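Local coordinates for protein argonaute (Methanocaldococcus jannaschii, PDB 5G5S) that uses short single-stranded DNA guides to bind complementary target strands and slice the target DNA, at residues I362-E367 / N402-F407. Numbering follows the deposited sequence.
Sequences ILIDEE and NRWKYF
I362 and I364 share parallel-strand hydrogen bonds across the contact: I362 N gives to R403 O (2.8 Å), K405 N to I362 O, I364 N to K405 O and F407 N to I364 O. A fifth, E366 N to F407 O at 2.8 Å, lies just past the strand end. There D365 OD1 accepts from E367 N in an Asx turn that suits its short carboxylate, while OD2 bonds Y444 OH.

On one face, I362 lays CB over the six-membered ring of W404 (4.0 Å to its centroid), and I364 CD1 meets the indole edge at CE3 (3.7 Å). Y406 rests CE1 against I364 CB (3.9 Å). Helix 372-390 adds V379, I375 and L372, an interface suited to the buried, branched isoleucines.

On the other, F407 CG sits between backbone N and carbonyl carbon (chi1 75°), which lays one ring face against D365 CA in a CH-pi contact. K405 offers CB to L363 CD2, its longer chain reaching E418 and I419 of helix 412-420, as suits an edge strand.

The strands are joined through helix 372-390 in a right-handed beta-alpha-beta crossover of the Mid domain: backbone bonds set the register, and apolar side chains join sheet to helices.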
# COMPACT_ATOMS: atom_id res chain seq x y z
N ILE A 362 -22.50 11.67 18.96
CA ILE A 362 -21.29 12.45 19.25
C ILE A 362 -20.58 11.79 20.43
O ILE A 362 -21.02 11.90 21.57
CB ILE A 362 -21.47 14.00 19.40
CG1 ILE A 362 -22.40 14.63 18.32
CG2 ILE A 362 -20.10 14.71 19.46
CD1 ILE A 362 -21.97 14.51 16.79
N LEU A 363 -19.51 11.06 20.12
CA LEU A 363 -18.72 10.30 21.08
C LEU A 363 -17.48 11.06 21.54
O LEU A 363 -16.54 11.26 20.76
CB LEU A 363 -18.39 8.90 20.51
CG LEU A 363 -19.61 8.03 20.15
CD1 LEU A 363 -19.26 6.96 19.19
CD2 LEU A 363 -20.26 7.43 21.40
N ILE A 364 -17.50 11.52 22.81
CA ILE A 364 -16.42 12.30 23.43
C ILE A 364 -15.65 11.41 24.41
O ILE A 364 -16.26 10.77 25.27
CB ILE A 364 -16.94 13.59 24.14
CG1 ILE A 364 -18.07 14.31 23.35
CG2 ILE A 364 -15.80 14.56 24.46
CD1 ILE A 364 -19.45 14.08 23.89
N ASP A 365 -14.31 11.38 24.29
CA ASP A 365 -13.41 10.62 25.17
C ASP A 365 -13.51 11.19 26.58
O ASP A 365 -13.45 12.42 26.74
CB ASP A 365 -11.97 10.69 24.64
CG ASP A 365 -11.01 9.70 25.27
OD1 ASP A 365 -10.57 9.95 26.40
OD2 ASP A 365 -10.67 8.71 24.61
N GLU A 366 -13.70 10.32 27.60
CA GLU A 366 -13.83 10.68 29.03
C GLU A 366 -12.71 11.61 29.52
O GLU A 366 -12.99 12.54 30.28
CB GLU A 366 -13.86 9.42 29.91
CG GLU A 366 -15.24 8.80 30.06
CD GLU A 366 -15.30 7.61 31.00
OE1 GLU A 366 -14.77 7.70 32.13
OE2 GLU A 366 -15.92 6.59 30.61
N GLU A 367 -11.47 11.36 29.08
CA GLU A 367 -10.26 12.10 29.44
C GLU A 367 -10.25 13.58 29.03
O GLU A 367 -9.45 14.35 29.57
CB GLU A 367 -8.99 11.38 28.94
CG GLU A 367 -8.77 10.01 29.57
CD GLU A 367 -7.31 9.61 29.74
OE1 GLU A 367 -6.58 9.56 28.73
OE2 GLU A 367 -6.91 9.31 30.89
N ASN A 402 -29.62 14.63 21.55
CA ASN A 402 -29.57 13.74 22.71
C ASN A 402 -28.65 12.51 22.59
O ASN A 402 -28.57 11.72 23.53
CB ASN A 402 -30.98 13.36 23.20
CG ASN A 402 -31.85 14.56 23.42
OD1 ASN A 402 -32.73 14.87 22.62
ND2 ASN A 402 -31.56 15.31 24.48
N ARG A 403 -27.94 12.39 21.45
CA ARG A 403 -27.01 11.29 21.18
C ARG A 403 -25.54 11.66 21.45
O ARG A 403 -24.64 11.19 20.75
CB ARG A 403 -27.24 10.69 19.78
CG ARG A 403 -28.50 9.84 19.69
CD ARG A 403 -28.81 9.47 18.26
NE ARG A 403 -30.26 9.41 18.03
CZ ARG A 403 -30.98 10.37 17.46
NH1 ARG A 403 -30.39 11.48 17.03
NH2 ARG A 403 -32.28 10.23 17.30
N TRP A 404 -25.32 12.49 22.49
CA TRP A 404 -24.01 12.91 22.99
C TRP A 404 -23.68 11.91 24.09
O TRP A 404 -24.43 11.79 25.06
CB TRP A 404 -24.08 14.33 23.59
CG TRP A 404 -24.26 15.43 22.59
CD1 TRP A 404 -25.43 15.85 22.04
CD2 TRP A 404 -23.24 16.29 22.07
NE1 TRP A 404 -25.21 16.89 21.18
CE2 TRP A 404 -23.86 17.19 21.18
CE3 TRP A 404 -21.85 16.40 22.27
CZ2 TRP A 404 -23.15 18.18 20.49
CZ3 TRP A 404 -21.15 17.37 21.59
CH2 TRP A 404 -21.79 18.25 20.70
N LYS A 405 -22.59 11.16 23.91
CA LYS A 405 -22.18 10.12 24.85
C LYS A 405 -20.68 10.15 25.14
O LYS A 405 -19.88 10.43 24.24
CB LYS A 405 -22.55 8.73 24.29
CG LYS A 405 -24.04 8.38 24.36
CD LYS A 405 -24.35 7.06 23.66
CE LYS A 405 -25.56 6.34 24.21
NZ LYS A 405 -26.84 7.05 23.93
N TYR A 406 -20.31 9.81 26.38
CA TYR A 406 -18.91 9.70 26.80
C TYR A 406 -18.45 8.25 26.72
O TYR A 406 -19.26 7.34 26.91
CB TYR A 406 -18.70 10.23 28.23
CG TYR A 406 -18.66 11.73 28.36
CD1 TYR A 406 -17.59 12.47 27.85
CD2 TYR A 406 -19.64 12.42 29.07
CE1 TYR A 406 -17.54 13.85 27.99
CE2 TYR A 406 -19.59 13.80 29.24
CZ TYR A 406 -18.53 14.52 28.69
OH TYR A 406 -18.48 15.88 28.85
N PHE A 407 -17.15 8.04 26.45
CA PHE A 407 -16.54 6.71 26.36
C PHE A 407 -15.10 6.70 26.89
O PHE A 407 -14.45 7.75 26.95
CB PHE A 407 -16.60 6.17 24.91
CG PHE A 407 -15.62 6.77 23.93
CD1 PHE A 407 -15.95 7.90 23.20
CD2 PHE A 407 -14.36 6.20 23.74
CE1 PHE A 407 -15.04 8.46 22.29
CE2 PHE A 407 -13.45 6.78 22.85
CZ PHE A 407 -13.79 7.90 22.13